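Local atomic coordinates of uncharacterized CBS domain-containing proteins (Corynebacterium glutamicum, PDB entry 2P3H), a protein that is of unknown function but, as a putative hemolysin-like membrane transport protein with CBS domains, may bind flavin adenine dinucleotide. Residues E4-T7 and K13-I16; R27-E32 and R79-T84; E39-L44 and V94-A99. One frame throughout, in Å; residues are numbered along the deposited sequence. Where two conformers were deposited one is given.

In the fold
All three contacts meet on one antiparallel sheet. Interaction 1 joins strands 6-10 and 13-17 at its edge. It is partly buried and combines backbone hydrogen bonds with isoleucine and tryptophan packing. Interactions 2 and 3 set helices 22-29 and 41-49 against the sheet. Interaction 2 is also partly buried. It pairs an apolar contact with a tyrosine-arginine hydrogen bond. Interaction 3 is buried and purely apolar across the contact. Strand 92-100, used by interaction 3, pairs with strand 13-17 of interaction 1 on one side and strand 80-89 of interaction 2 on the other. Helix 22-29 follows strand 13-17, and Ala28 and Ile29 pack on Trp14, which connects interactions 1 and 2.

Interaction 1: residues E4-T7 and K13-I16. With EDO (1,2-ethanediol), chain K.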
# COMPACT_ATOMS: atom_id res chain seq x y z
N GLU A 4 2.84 -16.52 -5.27
CA GLU A 4 2.27 -16.46 -3.90
C GLU A 4 1.43 -15.19 -3.80
O GLU A 4 0.62 -14.89 -4.69
CB GLU A 4 3.37 -16.44 -2.82
CG GLU A 4 4.78 -16.73 -3.30
CD GLU A 4 5.44 -15.55 -4.00
OE1 GLU A 4 6.25 -14.86 -3.34
OE2 GLU A 4 5.13 -15.32 -5.19
N ASP A 5 1.67 -14.44 -2.73
CA ASP A 5 0.88 -13.28 -2.34
C ASP A 5 1.03 -12.07 -3.25
O ASP A 5 0.09 -11.30 -3.40
CB ASP A 5 1.29 -12.86 -0.92
CG ASP A 5 0.43 -13.46 0.15
OD1 ASP A 5 0.49 -12.93 1.28
OD2 ASP A 5 -0.30 -14.44 -0.10
N ILE A 6 2.21 -11.91 -3.85
CA ILE A 6 2.60 -10.67 -4.57
C ILE A 6 3.17 -11.00 -5.96
O ILE A 6 3.99 -11.90 -6.08
CB ILE A 6 3.67 -9.85 -3.80
CG1 ILE A 6 3.13 -9.35 -2.44
CG2 ILE A 6 4.16 -8.63 -4.63
CD1 ILE A 6 4.18 -8.64 -1.58
N THR A 7 2.68 -10.30 -6.98
CA THR A 7 3.25 -10.40 -8.33
C THR A 7 3.61 -8.99 -8.79
O THR A 7 2.72 -8.13 -8.81
CB THR A 7 2.20 -10.96 -9.34
OG1 THR A 7 1.68 -12.21 -8.89
CG2 THR A 7 2.79 -11.10 -10.73
N LYS A 13 4.67 -1.61 -10.23
CA LYS A 13 3.26 -1.99 -10.08
C LYS A 13 3.13 -3.46 -9.68
O LYS A 13 3.93 -4.30 -10.13
CB LYS A 13 2.45 -1.74 -11.36
CG LYS A 13 2.29 -0.24 -11.71
CD LYS A 13 1.35 -0.08 -12.92
CE LYS A 13 1.33 1.36 -13.40
NZ LYS A 13 0.38 1.49 -14.58
N TRP A 14 2.15 -3.76 -8.83
CA TRP A 14 1.95 -5.10 -8.28
C TRP A 14 0.46 -5.43 -8.18
O TRP A 14 -0.39 -4.55 -8.04
CB TRP A 14 2.56 -5.22 -6.86
CG TRP A 14 4.01 -4.87 -6.79
CD1 TRP A 14 5.08 -5.74 -6.81
CD2 TRP A 14 4.56 -3.55 -6.67
NE1 TRP A 14 6.26 -5.01 -6.73
CE2 TRP A 14 5.95 -3.67 -6.64
CE3 TRP A 14 3.99 -2.26 -6.59
CZ2 TRP A 14 6.79 -2.56 -6.54
CZ3 TRP A 14 4.84 -1.16 -6.48
CH2 TRP A 14 6.21 -1.33 -6.45
N LEU A 15 0.17 -6.72 -8.28
CA LEU A 15 -1.13 -7.26 -7.92
C LEU A 15 -0.85 -8.07 -6.67
O LEU A 15 0.05 -8.93 -6.69
CB LEU A 15 -1.64 -8.22 -9.03
CG LEU A 15 -2.98 -8.92 -8.67
CD1 LEU A 15 -4.13 -7.94 -8.51
CD2 LEU A 15 -3.32 -10.00 -9.74
N ILE A 16 -1.58 -7.81 -5.58
CA ILE A 16 -1.33 -8.54 -4.34
C ILE A 16 -2.63 -9.01 -3.70
O ILE A 16 -3.71 -8.47 -3.97
CB ILE A 16 -0.49 -7.72 -3.30
CG1 ILE A 16 -1.35 -6.62 -2.64
CG2 ILE A 16 0.76 -7.08 -3.98
CD1 ILE A 16 -0.61 -5.85 -1.51
C1 EDO K . 7.56 -10.62 -5.03
O1 EDO K . 7.25 -11.09 -6.34
C2 EDO K . 8.42 -9.37 -5.12
O2 EDO K . 7.83 -8.49 -6.08
O HOH W 1 -0.81 -12.12 -6.91
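Ile6 lies alongside Trp14 and Ile16, and its side chain carries the apolar part of this contact. Its CB is 4.0 Å from Ile16 CG2. One step out, Ile6 CG1 approaches the same Ile16 CG2 at 3.6 Å. The other branch, Ile6 CG2, meets Trp14 CD1 at 3.7 Å, obliquely to the ring. At chi1 -64° CG1 lies beside the backbone N and opposite the carbonyl carbon, while CG2 lies opposite N and meets the indole. The tip, Ile6 CD1, runs on to Ala28 CB at 4.0 Å.

The backbones are held by one antiparallel hydrogen-bonded pair, Thr7 with Leu15. Thr7 N donates to Leu15 O at 3.0 Å, and Leu15 N donates to Thr7 O at 3.0 Å. Ile6 and Ile16 form the adjoining non-hydrogen-bonded pair. Thr7 O also receives a CA-H contact from Trp14 CA at 3.2 Å. A water bound to Thr7 OG1 makes a further, weak bond to Leu15 O. An ethanediol, probably from the crystallisation liquor, makes a weak bond to Ile6 O.

The segments belong to a beta hairpin, and strand 6-10 is the edge strand of the sheet within this chain. Helix 22-29 packs on the side chains of Ile6, Trp14 and Ile16, while strand 92-100 pairs with strand 13-17 on its other side.

Interaction 2: residues R27-E32 and R79-T84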
# COMPACT_ATOMS: atom_id res chain seq x y z
N ARG A 27 8.85 -4.78 1.59
CA ARG A 27 9.99 -5.37 0.90
C ARG A 27 9.82 -5.24 -0.62
O ARG A 27 10.77 -4.91 -1.35
CB ARG A 27 10.14 -6.85 1.33
CG ARG A 27 11.55 -7.40 1.41
CD ARG A 27 11.73 -8.47 2.57
NE ARG A 27 10.61 -9.43 2.75
CZ ARG A 27 9.88 -9.61 3.86
NH1 ARG A 27 10.10 -8.92 4.97
NH2 ARG A 27 8.91 -10.50 3.88
N ALA A 28 8.60 -5.48 -1.10
CA ALA A 28 8.30 -5.44 -2.54
C ALA A 28 8.43 -4.05 -3.12
O ALA A 28 9.05 -3.85 -4.16
CB ALA A 28 6.89 -5.99 -2.83
N ILE A 29 7.86 -3.07 -2.43
CA ILE A 29 7.80 -1.72 -2.99
C ILE A 29 9.04 -0.89 -2.67
O ILE A 29 9.26 0.17 -3.29
CB ILE A 29 6.52 -1.00 -2.56
CG1 ILE A 29 6.57 -0.60 -1.08
CG2 ILE A 29 5.27 -1.91 -2.84
CD1 ILE A 29 5.29 0.07 -0.60
N GLY A 30 9.84 -1.37 -1.71
CA GLY A 30 11.11 -0.69 -1.34
C GLY A 30 10.97 0.51 -0.40
O GLY A 30 11.92 1.30 -0.26
N TYR A 31 9.82 0.63 0.25
CA TYR A 31 9.50 1.75 1.15
C TYR A 31 8.73 1.20 2.35
O TYR A 31 7.95 0.28 2.18
CB TYR A 31 8.54 2.73 0.46
CG TYR A 31 9.11 3.66 -0.58
CD1 TYR A 31 9.15 3.30 -1.92
CD2 TYR A 31 9.55 4.94 -0.22
CE1 TYR A 31 9.66 4.20 -2.89
CE2 TYR A 31 10.06 5.83 -1.17
CZ TYR A 31 10.10 5.45 -2.50
OH TYR A 31 10.60 6.34 -3.41
N GLU A 32 8.86 1.83 3.51
CA GLU A 32 8.00 1.52 4.64
C GLU A 32 6.66 2.23 4.58
O GLU A 32 6.55 3.36 4.11
CB GLU A 32 8.72 1.81 5.95
CG GLU A 32 9.92 0.89 6.12
CD GLU A 32 10.52 0.88 7.50
OE1 GLU A 32 9.77 0.74 8.49
OE2 GLU A 32 11.76 0.98 7.58
N ARG A 79 6.84 10.08 -1.53
CA ARG A 79 6.39 9.09 -2.50
C ARG A 79 5.03 8.55 -2.08
O ARG A 79 4.73 8.43 -0.89
CB ARG A 79 7.37 7.93 -2.62
CG ARG A 79 7.33 7.27 -3.98
CD ARG A 79 8.17 8.02 -5.02
NE ARG A 79 7.94 7.49 -6.37
CZ ARG A 79 8.69 6.55 -6.97
NH1 ARG A 79 8.36 6.14 -8.19
NH2 ARG A 79 9.75 6.03 -6.37
N ILE A 80 4.19 8.26 -3.06
CA ILE A 80 2.80 7.81 -2.80
C ILE A 80 2.58 6.42 -3.38
O ILE A 80 2.96 6.18 -4.52
CB ILE A 80 1.76 8.77 -3.43
CG1 ILE A 80 1.95 10.19 -2.89
CG2 ILE A 80 0.31 8.30 -3.15
CD1 ILE A 80 1.75 10.30 -1.39
N LEU A 81 1.96 5.55 -2.58
CA LEU A 81 1.49 4.25 -3.05
C LEU A 81 -0.01 4.37 -3.35
O LEU A 81 -0.81 4.64 -2.45
CB LEU A 81 1.77 3.18 -1.98
CG LEU A 81 1.35 1.74 -2.35
CD1 LEU A 81 2.24 1.23 -3.49
CD2 LEU A 81 1.50 0.84 -1.14
N ARG A 82 -0.38 4.18 -4.62
CA ARG A 82 -1.80 4.12 -4.96
C ARG A 82 -2.27 2.67 -4.92
O ARG A 82 -1.62 1.78 -5.53
CB ARG A 82 -2.03 4.70 -6.35
CG ARG A 82 -3.48 4.56 -6.83
CD ARG A 82 -3.59 5.03 -8.30
NE ARG A 82 -3.48 6.48 -8.36
CZ ARG A 82 -3.14 7.18 -9.45
NH1 ARG A 82 -2.85 6.54 -10.60
NH2 ARG A 82 -3.08 8.51 -9.39
N ILE A 83 -3.35 2.41 -4.17
CA ILE A 83 -3.94 1.08 -4.04
C ILE A 83 -5.37 1.14 -4.57
O ILE A 83 -6.15 2.00 -4.16
CB ILE A 83 -3.93 0.58 -2.57
CG1 ILE A 83 -2.50 0.67 -2.03
CG2 ILE A 83 -4.52 -0.85 -2.45
CD1 ILE A 83 -2.40 1.28 -0.67
N THR A 84 -5.68 0.25 -5.49
CA THR A 84 -7.02 0.14 -6.06
C THR A 84 -7.58 -1.22 -5.68
O THR A 84 -6.93 -2.26 -5.90
CB THR A 84 -7.00 0.26 -7.60
OG1 THR A 84 -6.31 1.45 -7.99
CG2 THR A 84 -8.43 0.27 -8.16
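Tyr31 and Arg79 meet through a hydrogen bond from Arg79 NH2 to Tyr31 OH. The two atoms are 3.1 Å apart, and the N-H points almost straight at the oxygen, with an angle of 162°. The hydroxyl lies at the edge of the guanidinium group and close to its plane. The phenol ring stands steeply to that group, with the planes 78° apart. This is therefore an in-plane bond and not a stack. Both residues were modelled in two conformers, so the bond describes one of the arrangements in the crystal.

The aliphatic part of the arginine also takes part. Arg79 CG is 3.6 Å from Tyr31 CZ, and Arg79 CB is 3.7 Å from Tyr31 CE2. The arginine chain bends at CB-CG (chi2 83°), which lets its methylenes pass the phenol end of the ring while NH2 comes round to the hydroxyl.

A second, apolar contact lies deeper. Ile29 CD1 meets Leu81 CD2 at 3.9 Å, and the two side chains run roughly perpendicular to each other. Helix 22-29 thus rests on strand 80-89 of the antiparallel sheet in this CorC_HlyC, or transporter associated, domain. The helix ends at Ile29. Gly30 follows with a positive phi, and the chain turns there before Tyr31, whose ring meets Arg79.

Further out, Arg79 NE is hydrogen-bonded to Leu101 O, which holds the guanidinium from a second direction. Leu63 packs on both Ile29 and Tyr31, and Leu100 touches both Tyr31 and Arg79. Backbone hydrogen bonds join Arg79 to Leu63 and Leu81 to Ile61, fixing the strand on its side toward strand 58-62.

Interaction 3: residues E39-L44 and V94-A99; sequences ETISGL and VKLALA
Thr40 O accepts a backbone hydrogen bond of 3.1 Å from Leu44 N, in the first turn of the helix whose Ile41 and Ser42 meet Leu96. Thr40 is the N-cap of this helix. Its OG1 accepts from Gly43 N at 3.3 Å, with an N-H...O angle of 160°. Both bonds belong to the first turn of the helix, the turn that carries Ile41 and Ser42.

Across the contact the chemistry is apolar. One methyl of the leucine does the touching. Leu96 CD1 sits 3.5 Å from Ile41 CG2 and 3.7 Å from Ile41 CG1, so it fits against both branches of the isoleucine. The two side chains run antiparallel, one alongside the other. Ile41 CG1 is turned opposite the backbone N (chi1 -172°), which leaves CG2 between N and the carbonyl carbon, and both branches reach the methyl. Ser42 OG is a looser neighbour, 4.3 Å from Leu96 CD1. Its polar partner is Gly18 O, to which it is hydrogen-bonded.

All three touching residues are buried. Ile41 also packs on Ile16 of the adjacent strand and on Leu22 of helix 22-29, while Leu98, its CB on the same side as that of Leu96, touches Trp14, Ile16 and Val25. Just before Leu96, a classic beta bulge sets Val94 and Lys95 opposite the single residue Glu87 of strand 80-89. The arrangement is that of a capped helix packed by its first turn onto an inner strand of an antiparallel sheet, here in the core of the CorC_HlyC domain.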
# COMPACT_ATOMS: atom_id res chain seq x y z
N GLU A 39 -1.82 -5.49 10.60
CA GLU A 39 -0.63 -6.21 10.15
C GLU A 39 -0.68 -6.62 8.68
O GLU A 39 0.33 -7.05 8.12
CB GLU A 39 -0.34 -7.42 11.05
CG GLU A 39 -1.35 -8.54 10.96
CD GLU A 39 -1.04 -9.72 11.87
OE1 GLU A 39 -0.66 -9.50 13.04
OE2 GLU A 39 -1.18 -10.87 11.40
N THR A 40 -1.83 -6.46 8.03
CA THR A 40 -1.96 -6.76 6.60
C THR A 40 -2.30 -5.52 5.80
O THR A 40 -2.78 -4.52 6.35
CB THR A 40 -3.04 -7.83 6.26
OG1 THR A 40 -4.36 -7.30 6.46
CG2 THR A 40 -2.86 -9.12 7.05
N ILE A 41 -2.09 -5.63 4.49
CA ILE A 41 -2.44 -4.51 3.59
C ILE A 41 -3.90 -4.06 3.78
O ILE A 41 -4.17 -2.85 3.88
CB ILE A 41 -2.06 -4.82 2.11
CG1 ILE A 41 -2.23 -3.57 1.25
CG2 ILE A 41 -2.89 -5.96 1.54
CD1 ILE A 41 -1.39 -2.30 1.74
N SER A 42 -4.85 -5.00 3.87
CA SER A 42 -6.26 -4.59 4.05
C SER A 42 -6.50 -3.90 5.38
O SER A 42 -7.29 -2.95 5.46
CB SER A 42 -7.22 -5.77 3.85
OG SER A 42 -7.23 -6.10 2.48
N GLY A 43 -5.82 -4.36 6.42
CA GLY A 43 -5.94 -3.75 7.74
C GLY A 43 -5.53 -2.28 7.66
O GLY A 43 -6.18 -1.40 8.26
N LEU A 44 -4.44 -2.02 6.94
CA LEU A 44 -3.97 -0.63 6.73
C LEU A 44 -5.03 0.19 6.00
O LEU A 44 -5.34 1.32 6.37
CB LEU A 44 -2.65 -0.65 5.94
CG LEU A 44 -2.13 0.68 5.37
CD1 LEU A 44 -1.77 1.68 6.48
CD2 LEU A 44 -0.94 0.41 4.48
N VAL A 94 -9.80 -8.86 -1.49
CA VAL A 94 -9.03 -10.08 -1.70
C VAL A 94 -7.98 -9.90 -2.81
O VAL A 94 -7.04 -10.69 -2.88
CB VAL A 94 -9.91 -11.32 -1.95
CG1 VAL A 94 -10.76 -11.61 -0.71
CG2 VAL A 94 -10.77 -11.15 -3.20
N LYS A 95 -8.15 -8.87 -3.65
CA LYS A 95 -7.12 -8.50 -4.64
C LYS A 95 -6.96 -7.01 -4.73
O LYS A 95 -7.94 -6.29 -4.82
CB LYS A 95 -7.45 -9.07 -6.02
CG LYS A 95 -7.54 -10.58 -6.08
CD LYS A 95 -6.17 -11.25 -6.06
CE LYS A 95 -6.32 -12.72 -5.71
NZ LYS A 95 -5.04 -13.42 -5.95
N LEU A 96 -5.70 -6.56 -4.75
CA LEU A 96 -5.41 -5.11 -4.76
C LEU A 96 -4.39 -4.82 -5.83
O LEU A 96 -3.44 -5.57 -6.01
CB LEU A 96 -4.84 -4.70 -3.41
CG LEU A 96 -5.79 -4.90 -2.23
CD1 LEU A 96 -5.03 -4.69 -0.96
CD2 LEU A 96 -6.95 -3.92 -2.35
N ALA A 97 -4.58 -3.71 -6.54
CA ALA A 97 -3.56 -3.21 -7.47
C ALA A 97 -2.75 -2.15 -6.75
O ALA A 97 -3.33 -1.26 -6.15
CB ALA A 97 -4.21 -2.64 -8.69
N LEU A 98 -1.43 -2.26 -6.81
CA LEU A 98 -0.55 -1.27 -6.15
C LEU A 98 0.26 -0.58 -7.21
O LEU A 98 0.79 -1.23 -8.11
CB LEU A 98 0.42 -1.98 -5.20
CG LEU A 98 -0.05 -2.12 -3.74
CD1 LEU A 98 -1.40 -2.87 -3.59
CD2 LEU A 98 1.05 -2.79 -2.93
N ALA A 99 0.36 0.75 -7.12
CA ALA A 99 1.28 1.46 -8.02
C ALA A 99 2.07 2.47 -7.22
O ALA A 99 1.48 3.28 -6.49
CB ALA A 99 0.50 2.15 -9.14